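Local structure of tryptophan decarboxylase 1 (6KHO) at residues A[177-182]-A[296-301]; A[211-216]-A[265-270]; A[341-344]-A[348-351]. The protein catalyses the pyridoxal-phosphate-dependent decarboxylation of tryptophan to tryptamine and of 5-hydroxytryptophan to serotonin. All blocks are in the same frame, centred on the assembly; numbering follows the deposited sequence.

How the contacts relate
Contacts 1 and 2, with centres about 9 Å apart, both touch pyridoxal phosphate, whereas contact 3 lies farther out in the same sheet. Strands 294-298 and 262-269, which carry one side of contacts 1 and 2, are sheet neighbours joined by Asp298 N to Ala268 O at 2.7 Å, and Thr182 OG1 lies 2.7 Å from Tyr265 OH. Contact 3, centred about 11 Å from contact 1 and 19 Å from contact 2, leaves the cofactor alone, the Leu341 side chain being about 11 Å away from it. It adjoins contact 1, where His296 CE1 packs 3.8 Å from Leu341 CD1.

Contact 1: residues A[177-182]-A[296-301]; sequences EAMLVT and HVDAAY. With PLP (pyridoxal-5'-phosphate), chain C.
The CE methyl of Met179 ends 3.3 Å from Asp298 OD2, so that where helix 175-194 lies against strand 294-298 an extended apolar side chain flanks the carboxylate at close range. Further along the helix, Thr182 and His296 meet at about a right angle, with 4.1 Å separating Thr182 OG1 from His296 ND1, too far for a direct polar bond.

The polar ends are satisfied elsewhere. Thr182 OG1 is hydrogen-bonded to Tyr265 OH, while His296 bonds through ND1 to Ser323 and through NE2 to Ser325, which fixes the rotation of the imidazole. An Asx turn orders Asp298: its OD1 accepts from Ala300 N at 3.1 Å, met on the anti side and 34° out of the carboxylate plane.

Contacts with the cofactor make up the third kind. With CG anti to the backbone N (chi1 174°), Asp298 brings OD2 to 2.8 Å from N1 of pyridoxal phosphate, and Ala300 CB lies against one face of the pyridine ring, 3.5 Å from C2. As in other fold-type I pyridoxal-phosphate enzymes, such a carboxylate probably keeps the pyridine nitrogen protonated, making the ring a better electron sink during decarboxylation.

Contact 2: residues A[211-216]-A[265-270]; sequences DQTHST and YVCATV. With PLP (pyridoxal-5'-phosphate), chain C.
His214 lays one face of its imidazole over the pyridine ring of pyridoxal phosphate, whose C6 stands 3.6 Å off the imidazole plane, displaced from the ring centre; on the cofactor this is the face opposite Ala300. At the imidazole edge, ND1 accepts from Thr216 N at 3.2 Å. This bond is nearly straight (167°) and lies close to the ring plane, so it caps helix 215-223 and holds the ring in its orientation.

Behind the histidine, the loop rests on strand 262-269 through Thr213. Its CG2 approaches Cys267 SG to 4.2 Å, and its OG1 stays 3.8 Å from Thr269 OG1, beyond bonding range. A chi1 of -61° sets the Thr213 hydroxyl next to its own backbone N, where it bonds to the carbonyl of Ala210. Water fills the polar link: one molecule accepts from His214 N at 2.9 Å and is also bonded to Thr269 OG1, tying the residue over the cofactor to the strand.

Val380 of the second subunit packs on both His214 and Thr216. A histidine over one pyridine face, carried on the loop that follows strand 205-210 of the central sheet, is characteristic of the cofactor site of group II decarboxylases; here His214 also binds serotonin.

Contact 3: residues A[341-344]-A[348-351]; sequences LYVR and RLTG
Strand 339-343 turns within a few residues into helix 346-353, whose residues 348-351 run steeply across the strand direction and away from it, leaving the Val343 and Leu349 CA atoms 8.4 Å apart. The contact is wholly apolar and turns on a single methyl group. Leu349 CD2 lies 3.8 Å from Val343 CG1 and 4.0 Å from Leu341 CD2, one branch of the helix residue thus serving both strand residues.

The two encounters differ in direction. Leu341 and Leu349 reach toward each other tip to tip, whereas Val343 is approached obliquely, with the branch that lies beside its backbone N (CG1, chi1 -57°) doing the touching. Leu349 holds a first torsion of -105°, away from the staggered values, which is consistent with some strain in a crowded apolar setting. Strand alternation explains the pairing: Leu341 and Val343 project from the same side, while Tyr342 between them points away from the helix and reaches the carbonyl of Leu143 with its hydroxyl.

The contact joins helix 346-353 to the strand just before it in the large cofactor-binding domain. Strand 339-343 runs antiparallel to both its neighbours, 168-172 and 323-326. On the side occupied by the leucines, helix 175-194 shares the apolar layer, Val181 and Thr182 touching Leu341 and Ala185 touching Leu349; Trp294, from strand 294-298, also packs on Leu349, and Ser323 of strand 323-326 borders Leu341 and Val343.

Contact 1: residues A[177-182]-A[296-301]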
loop_
_atom_site.group_PDB
_atom_site.type_symbol
_atom_site.label_atom_id
_atom_site.label_comp_id
_atom_site.label_asym_id
_atom_site.label_seq_id
_atom_site.Cartn_x
_atom_site.Cartn_y
_atom_site.Cartn_z
ATOM N N GLU A 177 -8.022 3.683 0.217
ATOM C CA GLU A 177 -8.328 2.413 -0.439
ATOM C C GLU A 177 -9.597 1.786 0.128
ATOM O O GLU A 177 -10.371 1.168 -0.610
ATOM C CB GLU A 177 -7.158 1.424 -0.319
ATOM C CG GLU A 177 -7.369 0.186 -1.238
ATOM C CD GLU A 177 -6.182 -0.756 -1.266
ATOM O OE1 GLU A 177 -5.162 -0.448 -0.607
ATOM O OE2 GLU A 177 -6.270 -1.805 -1.952
ATOM N N ALA A 178 -9.809 1.900 1.440
ATOM C CA ALA A 178 -11.033 1.378 2.030
ATOM C C ALA A 178 -12.256 2.116 1.489
ATOM O O ALA A 178 -13.299 1.501 1.217
ATOM C CB ALA A 178 -10.952 1.482 3.555
ATOM N N MET A 179 -12.138 3.431 1.313
ATOM C CA MET A 179 -13.218 4.184 0.695
ATOM C C MET A 179 -13.405 3.764 -0.750
ATOM O O MET A 179 -14.539 3.594 -1.211
ATOM C CB MET A 179 -12.927 5.681 0.776
ATOM C CG MET A 179 -13.145 6.257 2.148
ATOM S SD MET A 179 -12.420 7.900 2.283
ATOM C CE MET A 179 -12.980 8.361 3.923
ATOM N N LEU A 180 -12.306 3.592 -1.479
ATOM C CA LEU A 180 -12.405 3.309 -2.910
ATOM C C LEU A 180 -13.089 1.967 -3.161
ATOM O O LEU A 180 -13.956 1.852 -4.036
ATOM C CB LEU A 180 -11.018 3.327 -3.547
ATOM C CG LEU A 180 -10.900 2.864 -5.006
ATOM C CD1 LEU A 180 -11.828 3.674 -5.928
ATOM C CD2 LEU A 180 -9.474 2.988 -5.493
ATOM N N VAL A 181 -12.706 0.933 -2.410
ATOM C CA VAL A 181 -13.260 -0.378 -2.727
ATOM C C VAL A 181 -14.735 -0.446 -2.323
ATOM O O VAL A 181 -15.535 -1.096 -3.004
ATOM C CB VAL A 181 -12.418 -1.509 -2.095
ATOM C CG1 VAL A 181 -10.963 -1.467 -2.606
ATOM C CG2 VAL A 181 -12.454 -1.484 -0.561
ATOM N N THR A 182 -15.134 0.222 -1.239
ATOM C CA THR A 182 -16.555 0.206 -0.895
ATOM C C THR A 182 -17.367 1.095 -1.831
ATOM O O THR A 182 -18.527 0.781 -2.122
ATOM C CB THR A 182 -16.794 0.623 0.561
ATOM O OG1 THR A 182 -16.240 1.928 0.817
ATOM C CG2 THR A 182 -16.192 -0.407 1.516
ATOM N N HIS A 296 -20.852 3.963 4.669
ATOM C CA HIS A 296 -19.533 3.670 5.223
ATOM C C HIS A 296 -19.227 4.636 6.363
ATOM O O HIS A 296 -19.511 5.835 6.262
ATOM C CB HIS A 296 -18.454 3.772 4.149
ATOM C CG HIS A 296 -17.073 3.509 4.669
ATOM N ND1 HIS A 296 -16.599 2.236 4.891
ATOM C CD2 HIS A 296 -16.081 4.353 5.040
ATOM C CE1 HIS A 296 -15.362 2.305 5.358
ATOM N NE2 HIS A 296 -15.026 3.580 5.462
ATOM N N VAL A 297 -18.684 4.109 7.463
ATOM C CA VAL A 297 -18.233 4.921 8.590
ATOM C C VAL A 297 -16.705 5.034 8.530
ATOM O O VAL A 297 -15.992 4.021 8.577
ATOM C CB VAL A 297 -18.694 4.328 9.930
ATOM C CG1 VAL A 297 -18.072 5.102 11.100
ATOM C CG2 VAL A 297 -20.228 4.315 10.019
ATOM N N ASP A 298 -16.201 6.267 8.426
ATOM C CA ASP A 298 -14.764 6.555 8.499
ATOM C C ASP A 298 -14.431 6.926 9.935
ATOM O O ASP A 298 -14.802 8.012 10.400
ATOM C CB ASP A 298 -14.387 7.698 7.554
ATOM C CG ASP A 298 -12.911 8.136 7.690
ATOM O OD1 ASP A 298 -12.098 7.430 8.332
ATOM O OD2 ASP A 298 -12.558 9.197 7.129
ATOM N N ALA A 299 -13.748 6.023 10.645
ATOM C CA ALA A 299 -13.308 6.272 12.014
ATOM C C ALA A 299 -11.798 6.124 12.123
ATOM O O ALA A 299 -11.285 5.546 13.079
ATOM C CB ALA A 299 -14.006 5.345 13.002
ATOM N N ALA A 300 -11.086 6.674 11.138
ATOM C CA ALA A 300 -9.657 6.420 10.969
ATOM C C ALA A 300 -8.871 6.671 12.246
ATOM O O ALA A 300 -8.004 5.872 12.622
ATOM C CB ALA A 300 -9.111 7.295 9.837
ATOM N N TYR A 301 -9.154 7.782 12.922
ATOM C CA TYR A 301 -8.468 8.163 14.152
ATOM C C TYR A 301 -9.218 7.695 15.393
ATOM O O TYR A 301 -8.693 6.921 16.196
ATOM C CB TYR A 301 -8.298 9.688 14.186
ATOM C CG TYR A 301 -7.950 10.264 15.544
ATOM C CD1 TYR A 301 -6.669 10.105 16.089
ATOM C CD2 TYR A 301 -8.888 10.988 16.264
ATOM C CE1 TYR A 301 -6.350 10.648 17.327
ATOM C CE2 TYR A 301 -8.585 11.523 17.496
ATOM C CZ TYR A 301 -7.317 11.361 18.021
ATOM O OH TYR A 301 -7.030 11.904 19.251
HETATM N N1 PLP C . -9.965 10.084 7.406
HETATM C C2 PLP C . -9.753 10.515 8.700
HETATM C C2A PLP C . -10.893 10.845 9.613
HETATM C C3 PLP C . -8.458 10.654 9.174
HETATM O O3 PLP C . -8.251 11.079 10.459
HETATM C C4 PLP C . -7.375 10.347 8.358
HETATM C C4A PLP C . -6.019 10.128 8.965
HETATM C C5 PLP C . -7.589 9.915 7.057
HETATM C C6 PLP C . -8.892 9.788 6.582
HETATM C C5A PLP C . -6.374 9.613 6.205
HETATM O O4P PLP C . -6.673 8.911 5.021
HETATM P P PLP C . -5.549 7.996 4.285
HETATM O O1P PLP C . -4.266 8.764 4.120
HETATM O O2P PLP C . -6.127 7.582 2.955
HETATM O O3P PLP C . -5.219 6.761 5.105
#

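Contact 2: residues A[211-216]-A[265-270]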
loop_
_atom_site.group_PDB
_atom_site.type_symbol
_atom_site.label_atom_id
_atom_site.label_comp_id
_atom_site.label_asym_id
_atom_site.label_seq_id
_atom_site.Cartn_x
_atom_site.Cartn_y
_atom_site.Cartn_z
ATOM N N ASP A 211 -19.279 18.254 4.891
ATOM C CA ASP A 211 -18.128 19.028 4.453
ATOM C C ASP A 211 -16.932 18.895 5.392
ATOM O O ASP A 211 -15.866 19.418 5.069
ATOM C CB ASP A 211 -18.498 20.507 4.273
ATOM C CG ASP A 211 -18.970 21.169 5.554
ATOM O OD1 ASP A 211 -18.877 20.557 6.637
ATOM O OD2 ASP A 211 -19.453 22.325 5.472
ATOM N N GLN A 212 -17.077 18.234 6.543
ATOM C CA GLN A 212 -15.926 17.937 7.395
ATOM C C GLN A 212 -15.225 16.638 7.002
ATOM O O GLN A 212 -14.173 16.316 7.568
ATOM C CB GLN A 212 -16.359 17.854 8.864
ATOM C CG GLN A 212 -16.952 19.149 9.423
ATOM C CD GLN A 212 -16.050 20.335 9.174
ATOM O OE1 GLN A 212 -14.936 20.406 9.703
ATOM N NE2 GLN A 212 -16.512 21.270 8.350
ATOM N N THR A 213 -15.782 15.885 6.060
ATOM C CA THR A 213 -15.180 14.622 5.658
ATOM C C THR A 213 -13.822 14.871 5.017
ATOM O O THR A 213 -13.627 15.859 4.303
ATOM C CB THR A 213 -16.114 13.882 4.696
ATOM O OG1 THR A 213 -17.354 13.618 5.363
ATOM C CG2 THR A 213 -15.507 12.552 4.238
ATOM N N HIS A 214 -12.871 13.979 5.300
ATOM C CA HIS A 214 -11.521 14.116 4.773
ATOM C C HIS A 214 -11.538 14.238 3.258
ATOM O O HIS A 214 -12.319 13.567 2.572
ATOM C CB HIS A 214 -10.675 12.916 5.195
ATOM C CG HIS A 214 -9.203 13.175 5.158
ATOM N ND1 HIS A 214 -8.469 13.121 3.993
ATOM C CD2 HIS A 214 -8.329 13.494 6.140
ATOM C CE1 HIS A 214 -7.202 13.384 4.263
ATOM N NE2 HIS A 214 -7.091 13.614 5.558
ATOM N N SER A 215 -10.670 15.115 2.739
ATOM C CA SER A 215 -10.630 15.382 1.304
ATOM C C SER A 215 -10.405 14.121 0.482
ATOM O O SER A 215 -10.822 14.071 -0.680
ATOM C CB SER A 215 -9.533 16.399 0.986
ATOM O OG SER A 215 -8.277 15.954 1.464
ATOM N N THR A 216 -9.781 13.099 1.067
ATOM C CA THR A 216 -9.508 11.869 0.337
ATOM C C THR A 216 -10.772 11.104 -0.051
ATOM O O THR A 216 -10.727 10.315 -1.002
ATOM C CB THR A 216 -8.575 10.976 1.157
ATOM O OG1 THR A 216 -7.907 10.063 0.278
ATOM C CG2 THR A 216 -9.328 10.204 2.247
ATOM N N TYR A 265 -24.330 6.210 -2.007
ATOM C CA TYR A 265 -23.299 5.989 -0.995
ATOM C C TYR A 265 -23.229 7.216 -0.101
ATOM O O TYR A 265 -23.253 8.347 -0.596
ATOM C CB TYR A 265 -21.953 5.724 -1.681
ATOM C CG TYR A 265 -20.742 5.384 -0.811
ATOM C CD1 TYR A 265 -20.143 6.331 0.009
ATOM C CD2 TYR A 265 -20.155 4.122 -0.895
ATOM C CE1 TYR A 265 -18.995 6.001 0.765
ATOM C CE2 TYR A 265 -19.015 3.787 -0.154
ATOM C CZ TYR A 265 -18.447 4.724 0.673
ATOM O OH TYR A 265 -17.294 4.382 1.369
ATOM N N VAL A 266 -23.161 6.985 1.208
ATOM C CA VAL A 266 -22.987 8.042 2.202
ATOM C C VAL A 266 -21.763 7.712 3.058
ATOM O O VAL A 266 -21.622 6.582 3.532
ATOM C CB VAL A 266 -24.232 8.191 3.104
ATOM C CG1 VAL A 266 -24.021 9.290 4.120
ATOM C CG2 VAL A 266 -25.515 8.456 2.275
ATOM N N CYS A 267 -20.895 8.700 3.286
ATOM C CA CYS A 267 -19.784 8.555 4.224
ATOM C C CYS A 267 -20.086 9.331 5.498
ATOM O O CYS A 267 -20.283 10.547 5.453
ATOM C CB CYS A 267 -18.465 9.041 3.616
ATOM S SG CYS A 267 -17.002 8.658 4.666
ATOM N N ALA A 268 -20.135 8.632 6.624
ATOM C CA ALA A 268 -20.230 9.252 7.940
ATOM C C ALA A 268 -18.875 9.157 8.625
ATOM O O ALA A 268 -18.204 8.124 8.535
ATOM C CB ALA A 268 -21.288 8.566 8.803
ATOM N N THR A 269 -18.460 10.227 9.300
ATOM C CA THR A 269 -17.157 10.260 9.958
ATOM C C THR A 269 -17.325 10.353 11.467
ATOM O O THR A 269 -18.057 11.219 11.964
ATOM C CB THR A 269 -16.305 11.436 9.459
ATOM O OG1 THR A 269 -16.099 11.312 8.051
ATOM C CG2 THR A 269 -14.919 11.444 10.159
ATOM N N VAL A 270 -16.640 9.471 12.190
ATOM C CA VAL A 270 -16.528 9.549 13.642
ATOM C C VAL A 270 -15.117 10.043 13.949
ATOM O O VAL A 270 -14.144 9.279 13.872
ATOM C CB VAL A 270 -16.822 8.206 14.317
ATOM C CG1 VAL A 270 -16.617 8.317 15.829
ATOM C CG2 VAL A 270 -18.243 7.762 13.997
HETATM N N1 PLP C . -9.965 10.084 7.406
HETATM C C2 PLP C . -9.753 10.515 8.700
HETATM C C2A PLP C . -10.893 10.845 9.613
HETATM C C3 PLP C . -8.458 10.654 9.174
HETATM O O3 PLP C . -8.251 11.079 10.459
HETATM C C4 PLP C . -7.375 10.347 8.358
HETATM C C4A PLP C . -6.019 10.128 8.965
HETATM C C5 PLP C . -7.589 9.915 7.057
HETATM C C6 PLP C . -8.892 9.788 6.582
HETATM C C5A PLP C . -6.374 9.613 6.205
HETATM O O4P PLP C . -6.673 8.911 5.021
HETATM P P PLP C . -5.549 7.996 4.285
HETATM O O1P PLP C . -4.266 8.764 4.120
HETATM O O2P PLP C . -6.127 7.582 2.955
HETATM O O3P PLP C . -5.219 6.761 5.105
HETATM O O HOH W 1 -20.536 12.785 6.537
HETATM O O HOH W 2 -13.439 11.754 7.035
#

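Contact 3: residues A[341-344]-A[348-351]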
loop_
_atom_site.group_PDB
_atom_site.type_symbol
_atom_site.label_atom_id
_atom_site.label_comp_id
_atom_site.label_asym_id
_atom_site.label_seq_id
_atom_site.Cartn_x
_atom_site.Cartn_y
_atom_site.Cartn_z
ATOM N N LEU A 341 -10.508 -2.507 7.473
ATOM C CA LEU A 341 -11.837 -2.336 6.897
ATOM C C LEU A 341 -12.700 -3.534 7.258
ATOM O O LEU A 341 -12.278 -4.675 7.052
ATOM C CB LEU A 341 -11.757 -2.207 5.372
ATOM C CG LEU A 341 -13.086 -2.387 4.626
ATOM C CD1 LEU A 341 -14.044 -1.229 4.969
ATOM C CD2 LEU A 341 -12.840 -2.475 3.130
ATOM N N TYR A 342 -13.906 -3.278 7.765
ATOM C CA TYR A 342 -14.879 -4.316 8.093
ATOM C C TYR A 342 -16.134 -4.099 7.262
ATOM O O TYR A 342 -16.572 -2.959 7.091
ATOM C CB TYR A 342 -15.257 -4.293 9.582
ATOM C CG TYR A 342 -14.101 -4.597 10.512
ATOM C CD1 TYR A 342 -13.276 -3.581 10.977
ATOM C CD2 TYR A 342 -13.827 -5.908 10.911
ATOM C CE1 TYR A 342 -12.210 -3.854 11.835
ATOM C CE2 TYR A 342 -12.765 -6.195 11.775
ATOM C CZ TYR A 342 -11.965 -5.165 12.232
ATOM O OH TYR A 342 -10.909 -5.436 13.073
ATOM N N VAL A 343 -16.709 -5.188 6.738
ATOM C CA VAL A 343 -17.925 -5.111 5.933
ATOM C C VAL A 343 -18.910 -6.162 6.422
ATOM O O VAL A 343 -18.517 -7.230 6.901
ATOM C CB VAL A 343 -17.640 -5.287 4.420
ATOM C CG1 VAL A 343 -16.633 -4.228 3.927
ATOM C CG2 VAL A 343 -17.122 -6.675 4.118
ATOM N N ARG A 344 -20.209 -5.866 6.285
ATOM C CA ARG A 344 -21.204 -6.845 6.695
ATOM C C ARG A 344 -21.425 -7.935 5.654
ATOM O O ARG A 344 -21.908 -9.018 6.008
ATOM C CB ARG A 344 -22.521 -6.149 7.033
ATOM C CG ARG A 344 -22.540 -5.696 8.497
ATOM C CD ARG A 344 -23.746 -4.847 8.811
ATOM N NE ARG A 344 -24.978 -5.516 8.433
ATOM C CZ ARG A 344 -26.083 -4.882 8.058
ATOM N NH1 ARG A 344 -26.099 -3.557 7.994
ATOM N NH2 ARG A 344 -27.164 -5.575 7.737
ATOM N N ARG A 348 -20.301 -8.614 -1.427
ATOM C CA ARG A 348 -20.487 -7.350 -2.141
ATOM C C ARG A 348 -19.157 -6.784 -2.631
ATOM O O ARG A 348 -19.105 -6.148 -3.691
ATOM C CB ARG A 348 -21.193 -6.321 -1.241
ATOM C CG ARG A 348 -22.618 -6.674 -0.769
ATOM C CD ARG A 348 -23.712 -6.111 -1.695
ATOM N NE ARG A 348 -25.058 -6.269 -1.134
ATOM C CZ ARG A 348 -26.180 -6.315 -1.860
ATOM N NH1 ARG A 348 -27.365 -6.459 -1.267
ATOM N NH2 ARG A 348 -26.122 -6.221 -3.185
ATOM N N LEU A 349 -18.073 -6.990 -1.872
ATOM C CA LEU A 349 -16.762 -6.495 -2.294
ATOM C C LEU A 349 -16.088 -7.452 -3.266
ATOM O O LEU A 349 -15.595 -7.034 -4.321
ATOM C CB LEU A 349 -15.857 -6.272 -1.086
ATOM C CG LEU A 349 -15.600 -4.843 -0.636
ATOM C CD1 LEU A 349 -16.904 -4.111 -0.438
ATOM C CD2 LEU A 349 -14.810 -4.892 0.663
ATOM N N THR A 350 -16.048 -8.744 -2.931
ATOM C CA THR A 350 -15.369 -9.686 -3.812
ATOM C C THR A 350 -16.046 -9.741 -5.179
ATOM O O THR A 350 -15.374 -9.964 -6.189
ATOM C CB THR A 350 -15.314 -11.083 -3.173
ATOM O OG1 THR A 350 -16.647 -11.539 -2.885
ATOM C CG2 THR A 350 -14.512 -11.047 -1.864
ATOM N N GLY A 351 -17.355 -9.473 -5.243
ATOM C CA GLY A 351 -18.038 -9.458 -6.533
ATOM C C GLY A 351 -17.441 -8.463 -7.514
ATOM O O GLY A 351 -17.353 -8.735 -8.715
#